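Local coordinates for DNA helicase RecQ (Deinococcus radiodurans, PDB 4Q48), which probably couples ATP hydrolysis to the unwinding of duplex DNA, translocating in the 3'-5' direction, with this chain forming its catalytic core, at residues 471-483 with 494-507. Numbering follows the deposited sequence.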
ATOM      1  N   ARG A 471     -25.485   4.553 -13.264  1.00 40.27           N
ATOM      2  CA  ARG A 471     -24.488   3.492 -13.269  1.00 36.95           C
ATOM      3  C   ARG A 471     -23.137   4.135 -13.055  1.00 40.72           C
ATOM      4  O   ARG A 471     -22.257   3.578 -12.366  1.00 43.48           O
ATOM      5  CB  ARG A 471     -24.511   2.702 -14.575  1.00 35.85           C
ATOM      6  CG  ARG A 471     -25.705   1.774 -14.738  1.00 36.12           C
ATOM      7  CD  ARG A 471     -25.877   0.807 -13.564  1.00 40.86           C
ATOM      8  NE  ARG A 471     -24.974  -0.335 -13.627  1.00 46.19           N
ATOM      9  CZ  ARG A 471     -25.250  -1.461 -14.280  1.00 46.35           C
ATOM     10  NH1 ARG A 471     -26.406  -1.576 -14.935  1.00 45.33           N
ATOM     11  NH2 ARG A 471     -24.370  -2.468 -14.284  1.00 42.34           N
ATOM     12  N   SER A 472     -22.994   5.317 -13.651  1.00 39.61           N
ATOM     13  CA  SER A 472     -21.802   6.142 -13.515  1.00 37.74           C
ATOM     14  C   SER A 472     -21.606   6.630 -12.069  1.00 38.20           C
ATOM     15  O   SER A 472     -20.534   6.420 -11.473  1.00 33.99           O
ATOM     16  CB  SER A 472     -21.884   7.328 -14.474  1.00 34.24           C
ATOM     17  OG  SER A 472     -20.987   8.350 -14.076  1.00 36.46           O
ATOM     18  N   VAL A 473     -22.651   7.245 -11.504  1.00 36.91           N
ATOM     19  CA  VAL A 473     -22.627   7.701 -10.119  1.00 30.88           C
ATOM     20  C   VAL A 473     -22.255   6.523  -9.230  1.00 33.77           C
ATOM     21  O   VAL A 473     -21.405   6.654  -8.331  1.00 31.72           O
ATOM     22  CB  VAL A 473     -23.994   8.276  -9.656  1.00 30.45           C
ATOM     23  CG1 VAL A 473     -24.090   8.276  -8.155  1.00 34.19           C
ATOM     24  CG2 VAL A 473     -24.221   9.682 -10.182  1.00 31.48           C
ATOM     25  N   LEU A 474     -22.858   5.362  -9.502  1.00 32.65           N
ATOM     26  CA  LEU A 474     -22.579   4.175  -8.699  1.00 30.34           C
ATOM     27  C   LEU A 474     -21.137   3.708  -8.796  1.00 33.35           C
ATOM     28  O   LEU A 474     -20.555   3.375  -7.773  1.00 35.73           O
ATOM     29  CB  LEU A 474     -23.527   3.024  -9.057  1.00 30.49           C
ATOM     30  CG  LEU A 474     -25.013   3.276  -8.707  1.00 33.63           C
ATOM     31  CD1 LEU A 474     -25.921   2.259  -9.391  1.00 35.58           C
ATOM     32  CD2 LEU A 474     -25.275   3.318  -7.178  1.00 28.15           C
ATOM     33  N   ARG A 475     -20.534   3.732  -9.984  1.00 34.35           N
ATOM     34  CA  ARG A 475     -19.148   3.300 -10.103  1.00 29.00           C
ATOM     35  C   ARG A 475     -18.292   4.225  -9.308  1.00 30.59           C
ATOM     36  O   ARG A 475     -17.346   3.821  -8.627  1.00 33.44           O
ATOM     37  CB  ARG A 475     -18.699   3.255 -11.559  1.00 33.86           C
ATOM     38  CG  ARG A 475     -19.195   2.014 -12.295  1.00 47.45           C
ATOM     39  CD  ARG A 475     -18.559   1.848 -13.667  1.00 47.20           C
ATOM     40  NE  ARG A 475     -18.803   3.016 -14.507  1.00 53.26           N
ATOM     41  CZ  ARG A 475     -19.880   3.154 -15.281  1.00 45.02           C
ATOM     42  NH1 ARG A 475     -20.779   2.176 -15.321  1.00 45.64           N
ATOM     43  NH2 ARG A 475     -20.042   4.250 -16.026  1.00 33.50           N
ATOM     44  N   GLN A 476     -18.662   5.486  -9.372  1.00 33.49           N
ATOM     45  CA  GLN A 476     -17.880   6.517  -8.748  1.00 33.97           C
ATOM     46  C   GLN A 476     -17.924   6.326  -7.240  1.00 33.36           C
ATOM     47  O   GLN A 476     -16.884   6.409  -6.570  1.00 29.80           O
ATOM     48  CB  GLN A 476     -18.402   7.895  -9.161  1.00 37.67           C
ATOM     49  CG  GLN A 476     -17.365   8.954  -8.964  1.00 43.67           C
ATOM     50  CD  GLN A 476     -16.235   8.848  -9.983  1.00 49.07           C
ATOM     51  OE1 GLN A 476     -16.469   8.666 -11.189  1.00 42.60           O
ATOM     52  NE2 GLN A 476     -14.996   8.863  -9.480  1.00 46.91           N
ATOM     53  N   LEU A 477     -19.116   6.018  -6.720  1.00 30.60           N
ATOM     54  CA  LEU A 477     -19.271   5.801  -5.284  1.00 29.69           C
ATOM     55  C   LEU A 477     -18.555   4.526  -4.890  1.00 30.15           C
ATOM     56  O   LEU A 477     -17.984   4.432  -3.798  1.00 31.26           O
ATOM     57  CB  LEU A 477     -20.742   5.739  -4.880  1.00 27.31           C
ATOM     58  CG  LEU A 477     -21.441   7.098  -4.845  1.00 24.63           C
ATOM     59  CD1 LEU A 477     -22.958   6.938  -4.763  1.00 22.51           C
ATOM     60  CD2 LEU A 477     -20.908   7.920  -3.713  1.00 21.00           C
ATOM     61  N   VAL A 478     -18.556   3.550  -5.790  1.00 31.38           N
ATOM     62  CA  VAL A 478     -17.860   2.303  -5.508  1.00 34.77           C
ATOM     63  C   VAL A 478     -16.371   2.583  -5.484  1.00 32.89           C
ATOM     64  O   VAL A 478     -15.692   2.218  -4.514  1.00 33.19           O
ATOM     65  CB  VAL A 478     -18.178   1.181  -6.528  1.00 31.04           C
ATOM     66  CG1 VAL A 478     -17.280  -0.019  -6.276  1.00 23.53           C
ATOM     67  CG2 VAL A 478     -19.629   0.766  -6.409  1.00 30.63           C
ATOM     68  N   SER A 479     -15.865   3.227  -6.538  1.00 31.03           N
ATOM     69  CA  SER A 479     -14.419   3.462  -6.640  1.00 31.07           C
ATOM     70  C   SER A 479     -13.847   4.243  -5.495  1.00 31.50           C
ATOM     71  O   SER A 479     -12.724   3.980  -5.093  1.00 36.31           O
ATOM     72  CB  SER A 479     -14.061   4.171  -7.931  1.00 24.98           C
ATOM     73  OG  SER A 479     -14.200   3.267  -8.998  1.00 40.08           O
ATOM     74  N   LEU A 480     -14.623   5.173  -4.945  1.00 28.18           N
ATOM     75  CA  LEU A 480     -14.115   6.030  -3.888  1.00 27.07           C
ATOM     76  C   LEU A 480     -14.374   5.423  -2.492  1.00 34.37           C
ATOM     77  O   LEU A 480     -13.981   5.989  -1.456  1.00 35.62           O
ATOM     78  CB  LEU A 480     -14.720   7.426  -4.033  1.00 28.17           C
ATOM     79  CG  LEU A 480     -14.211   8.153  -5.306  1.00 37.87           C
ATOM     80  CD1 LEU A 480     -15.058   9.352  -5.745  1.00 34.71           C
ATOM     81  CD2 LEU A 480     -12.745   8.591  -5.177  1.00 32.73           C
ATOM     82  N   GLY A 481     -15.005   4.246  -2.474  1.00 34.22           N
ATOM     83  CA  GLY A 481     -15.261   3.527  -1.234  1.00 33.04           C
ATOM     84  C   GLY A 481     -16.477   4.011  -0.444  1.00 35.25           C
ATOM     85  O   GLY A 481     -16.612   3.700   0.742  1.00 23.92           O
ATOM     86  N   TYR A 482     -17.358   4.778  -1.088  1.00 34.86           N
ATOM     87  CA  TYR A 482     -18.623   5.096  -0.450  1.00 29.48           C
ATOM     88  C   TYR A 482     -19.520   3.890  -0.552  1.00 31.42           C
ATOM     89  O   TYR A 482     -20.383   3.680   0.295  1.00 34.48           O
ATOM     90  CB  TYR A 482     -19.282   6.292  -1.084  1.00 30.63           C
ATOM     91  CG  TYR A 482     -18.556   7.575  -0.817  1.00 39.51           C
ATOM     92  CD1 TYR A 482     -18.692   8.233   0.397  1.00 35.23           C
ATOM     93  CD2 TYR A 482     -17.700   8.119  -1.767  1.00 39.17           C
ATOM     94  CE1 TYR A 482     -18.015   9.402   0.633  1.00 36.49           C
ATOM     95  CE2 TYR A 482     -17.031   9.271  -1.525  1.00 33.01           C
ATOM     96  CZ  TYR A 482     -17.191   9.906  -0.335  1.00 34.25           C
ATOM     97  OH  TYR A 482     -16.507  11.069  -0.116  1.00 55.11           O
ATOM     98  N   LEU A 483     -19.296   3.074  -1.574  1.00 32.37           N
ATOM     99  CA  LEU A 483     -19.951   1.775  -1.643  1.00 35.56           C
ATOM    100  C   LEU A 483     -18.900   0.703  -1.708  1.00 35.65           C
ATOM    101  O   LEU A 483     -17.802   0.920  -2.198  1.00 34.63           O
ATOM    102  CB  LEU A 483     -20.863   1.648  -2.844  1.00 32.62           C
ATOM    103  CG  LEU A 483     -22.049   2.573  -2.852  1.00 27.16           C
ATOM    104  CD1 LEU A 483     -22.696   2.441  -4.201  1.00 28.47           C
ATOM    105  CD2 LEU A 483     -22.972   2.200  -1.754  1.00 31.36           C
ATOM    106  N   THR A 494     -20.810   1.687   2.876  1.00 30.61           N
ATOM    107  CA  THR A 494     -19.736   1.602   3.866  1.00 31.53           C
ATOM    108  C   THR A 494     -19.881   2.677   4.954  1.00 34.67           C
ATOM    109  O   THR A 494     -20.751   3.548   4.865  1.00 30.12           O
ATOM    110  CB  THR A 494     -18.367   1.771   3.238  1.00 31.88           C
ATOM    111  OG1 THR A 494     -18.166   3.163   2.959  1.00 34.60           O
ATOM    112  CG2 THR A 494     -18.233   0.943   1.964  1.00 29.47           C
ATOM    113  N   GLY A 495     -19.028   2.612   5.976  1.00 33.36           N
ATOM    114  CA  GLY A 495     -18.991   3.656   6.983  1.00 27.60           C
ATOM    115  C   GLY A 495     -18.765   5.029   6.391  1.00 33.31           C
ATOM    116  O   GLY A 495     -19.460   5.976   6.761  1.00 33.29           O
ATOM    117  N   LYS A 496     -17.828   5.117   5.441  1.00 35.15           N
ATOM    118  CA  LYS A 496     -17.470   6.355   4.736  1.00 32.73           C
ATOM    119  C   LYS A 496     -18.703   7.069   4.130  1.00 31.90           C
ATOM    120  O   LYS A 496     -18.671   8.259   3.824  1.00 37.26           O
ATOM    121  CB  LYS A 496     -16.419   6.057   3.642  1.00 31.56           C
ATOM    122  CG  LYS A 496     -15.656   7.276   3.137  1.00 35.69           C
ATOM    123  CD  LYS A 496     -14.726   7.013   1.935  1.00 38.77           C
ATOM    124  CE  LYS A 496     -13.779   8.239   1.749  1.00 51.24           C
ATOM    125  NZ  LYS A 496     -13.264   8.478   0.342  1.00 46.33           N
ATOM    126  N   SER A 497     -19.799   6.352   3.994  1.00 28.93           N
ATOM    127  CA  SER A 497     -21.008   6.923   3.424  1.00 31.98           C
ATOM    128  C   SER A 497     -21.604   8.079   4.230  1.00 34.94           C
ATOM    129  O   SER A 497     -22.403   8.849   3.688  1.00 35.03           O
ATOM    130  CB  SER A 497     -22.070   5.834   3.265  1.00 30.43           C
ATOM    131  OG  SER A 497     -22.620   5.516   4.545  1.00 36.67           O
ATOM    132  N   ARG A 498     -21.272   8.178   5.521  1.00 35.88           N
ATOM    133  CA  ARG A 498     -21.815   9.245   6.380  1.00 34.52           C
ATOM    134  C   ARG A 498     -21.318  10.595   5.849  1.00 39.09           C
ATOM    135  O   ARG A 498     -21.991  11.630   5.976  1.00 37.30           O
ATOM    136  CB  ARG A 498     -21.407   9.044   7.841  1.00 33.03           C
ATOM    137  CG  ARG A 498     -22.311   9.733   8.864  1.00 39.31           C
ATOM    138  CD  ARG A 498     -21.735   9.707  10.295  1.00 36.02           C
ATOM    139  NE  ARG A 498     -21.856  11.011  10.960  1.00 39.17           N
ATOM    140  CZ  ARG A 498     -22.990  11.489  11.485  1.00 49.22           C
ATOM    141  NH1 ARG A 498     -24.116  10.791  11.421  1.00 45.86           N
ATOM    142  NH2 ARG A 498     -23.015  12.680  12.069  1.00 57.81           N
ATOM    143  N   GLY A 499     -20.136  10.560   5.230  1.00 38.31           N
ATOM    144  CA  GLY A 499     -19.516  11.751   4.687  1.00 39.92           C
ATOM    145  C   GLY A 499     -20.443  12.495   3.758  1.00 43.84           C
ATOM    146  O   GLY A 499     -20.672  13.708   3.923  1.00 49.13           O
ATOM    147  N   ILE A 500     -21.023  11.780   2.800  1.00 35.57           N
ATOM    148  CA  ILE A 500     -21.908  12.438   1.865  1.00 31.26           C
ATOM    149  C   ILE A 500     -23.279  12.639   2.495  1.00 36.22           C
ATOM    150  O   ILE A 500     -23.930  13.668   2.304  1.00 42.96           O
ATOM    151  CB  ILE A 500     -21.973  11.649   0.547  1.00 29.37           C
ATOM    152  CG1 ILE A 500     -20.617  11.789  -0.154  1.00 35.71           C
ATOM    153  CG2 ILE A 500     -23.057  12.188  -0.381  1.00 27.16           C
ATOM    154  CD1 ILE A 500     -20.519  11.182  -1.528  1.00 30.74           C
ATOM    155  N   LEU A 501     -23.693  11.660   3.281  1.00 37.67           N
ATOM    156  CA  LEU A 501     -25.040  11.600   3.820  1.00 39.33           C
ATOM    157  C   LEU A 501     -25.323  12.608   4.938  1.00 41.40           C
ATOM    158  O   LEU A 501     -26.426  13.163   5.013  1.00 42.97           O
ATOM    159  CB  LEU A 501     -25.300  10.175   4.323  1.00 37.90           C
ATOM    160  CG  LEU A 501     -25.689   9.181   3.229  1.00 34.51           C
ATOM    161  CD1 LEU A 501     -25.663   7.733   3.751  1.00 27.22           C
ATOM    162  CD2 LEU A 501     -27.046   9.532   2.580  1.00 26.50           C
ATOM    163  N   LYS A 502     -24.341  12.844   5.805  1.00 37.87           N
ATOM    164  CA  LYS A 502     -24.586  13.671   6.986  1.00 44.50           C
ATOM    165  C   LYS A 502     -23.542  14.767   7.211  1.00 47.83           C
ATOM    166  O   LYS A 502     -23.856  15.798   7.792  1.00 54.24           O
ATOM    167  CB  LYS A 502     -24.677  12.785   8.239  1.00 43.51           C
ATOM    168  CG  LYS A 502     -25.788  11.701   8.158  1.00 44.92           C
ATOM    169  CD  LYS A 502     -27.149  12.175   8.657  1.00 43.18           C
ATOM    170  CE  LYS A 502     -28.172  11.015   8.685  1.00 59.32           C
ATOM    171  NZ  LYS A 502     -28.800  10.762  10.047  1.00 59.45           N
ATOM    172  N   GLU A 503     -22.307  14.545   6.767  1.00 42.17           N
ATOM    173  CA  GLU A 503     -21.218  15.460   7.066  1.00 35.95           C
ATOM    174  C   GLU A 503     -20.836  16.409   5.903  1.00 45.33           C
ATOM    175  O   GLU A 503     -19.729  16.957   5.872  1.00 42.37           O
ATOM    176  CB  GLU A 503     -19.988  14.653   7.482  1.00 38.81           C
ATOM    177  CG  GLU A 503     -20.171  13.689   8.638  1.00 40.66           C
ATOM    178  CD  GLU A 503     -19.034  12.656   8.732  1.00 49.23           C
ATOM    179  OE1 GLU A 503     -18.129  12.682   7.857  1.00 53.53           O
ATOM    180  OE2 GLU A 503     -19.046  11.808   9.662  1.00 42.68           O
ATOM    181  N   GLY A 504     -21.742  16.627   4.958  1.00 48.01           N
ATOM    182  CA  GLY A 504     -21.524  17.644   3.934  1.00 48.99           C
ATOM    183  C   GLY A 504     -20.487  17.385   2.830  1.00 48.99           C
ATOM    184  O   GLY A 504     -20.247  18.251   1.978  1.00 43.88           O
ATOM    185  N   GLN A 505     -19.854  16.217   2.833  1.00 42.08           N
ATOM    186  CA  GLN A 505     -18.930  15.889   1.756  1.00 40.17           C
ATOM    187  C   GLN A 505     -19.639  15.876   0.391  1.00 40.35           C
ATOM    188  O   GLN A 505     -20.835  15.582   0.299  1.00 41.29           O
ATOM    189  CB  GLN A 505     -18.260  14.541   2.022  1.00 39.66           C
ATOM    190  CG  GLN A 505     -16.942  14.637   2.795  1.00 52.91           C
ATOM    191  CD  GLN A 505     -16.499  13.293   3.414  1.00 59.19           C
ATOM    192  OE1 GLN A 505     -16.570  12.238   2.767  1.00 46.99           O
ATOM    193  NE2 GLN A 505     -15.999  13.344   4.663  1.00 50.21           N
ATOM    194  N   LYS A 506     -18.888  16.188  -0.662  1.00 38.69           N
ATOM    195  CA  LYS A 506     -19.435  16.348  -2.001  1.00 29.31           C
ATOM    196  C   LYS A 506     -18.937  15.231  -2.908  1.00 30.92           C
ATOM    197  O   LYS A 506     -17.826  14.736  -2.726  1.00 28.60           O
ATOM    198  CB  LYS A 506     -19.026  17.688  -2.624  1.00 30.37           C
ATOM    199  CG  LYS A 506     -19.646  18.948  -2.082  1.00 30.88           C
ATOM    200  CD  LYS A 506     -19.042  20.159  -2.811  1.00 40.26           C
ATOM    201  CE  LYS A 506     -19.342  21.526  -2.143  1.00 51.92           C
ATOM    202  NZ  LYS A 506     -20.743  22.067  -2.298  1.00 41.30           N
ATOM    203  N   LEU A 507     -19.747  14.831  -3.884  1.00 28.11           N
ATOM    204  CA  LEU A 507     -19.255  13.947  -4.947  1.00 27.85           C
ATOM    205  C   LEU A 507     -18.968  14.731  -6.226  1.00 29.56           C
ATOM    206  O   LEU A 507     -19.893  15.228  -6.847  1.00 34.58           O
ATOM    207  CB  LEU A 507     -20.265  12.863  -5.257  1.00 28.63           C
ATOM    208  CG  LEU A 507     -19.867  11.988  -6.428  1.00 30.47           C
ATOM    209  CD1 LEU A 507     -18.572  11.259  -6.084  1.00 35.98           C
ATOM    210  CD2 LEU A 507     -20.973  11.017  -6.800  1.00 25.45           C
TER
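Tyr482, just past the C-terminal end of helix 467-479, is held between Ile500 and Lys496 in the RQC domain, a winged-helix member of the helix-turn-helix clan. Helix 467-479 ends in a Schellman motif at Gly481, whose positive phi turns the chain toward strand 483-484; segment 494-507 follows strand 492-493. The ring meets aliphatic groups on both faces. Ile500 CD1 sits over its centre in a CH-pi contact, 3.7 Å from the centroid, while Lys496 CD lies over the opposite face, offset toward the rim. Gln505 OE1 comes to the ring edge in plane and accepts a hydrogen bond from Tyr482 OH at 3.1 Å, with ring and amide planes turned 61° apart. A leucine in place of Tyr482 would probably leave Gln505 OE1 without this donor and Ile500 CD1 without a flat face to pack on. Apolar packing continues beside the ring, where Leu477 CD2 packs against Ile500 CD1 at 3.9 Å. A chi1 of 175° swings CG of Leu507 away from its own N, bringing CD1 to Gln476 CG of helix 467-479 at 3.9 Å and to Leu480 CD1 at 4.0 Å. Ala417 of helix 414-426 also touches Leu507. Polar bonds join the turn to the start of 494-507. Thr494 N donates to Tyr482 O at 3.3 Å, from well above the carbonyl plane. Locally, a hydrogen bond from Ser497 OG to Thr494 O ties the start of the segment to itself. The Lys496 chain, extended beyond CG, carries NZ to a hydrogen bond with Leu480 O, where its positive charge would probably complement the negative end of the helix dipole. Thr494 OG1 donates to Gly481 O in the carbonyl plane, 2.8 Å away, with a C=O...OG1 angle of 152°.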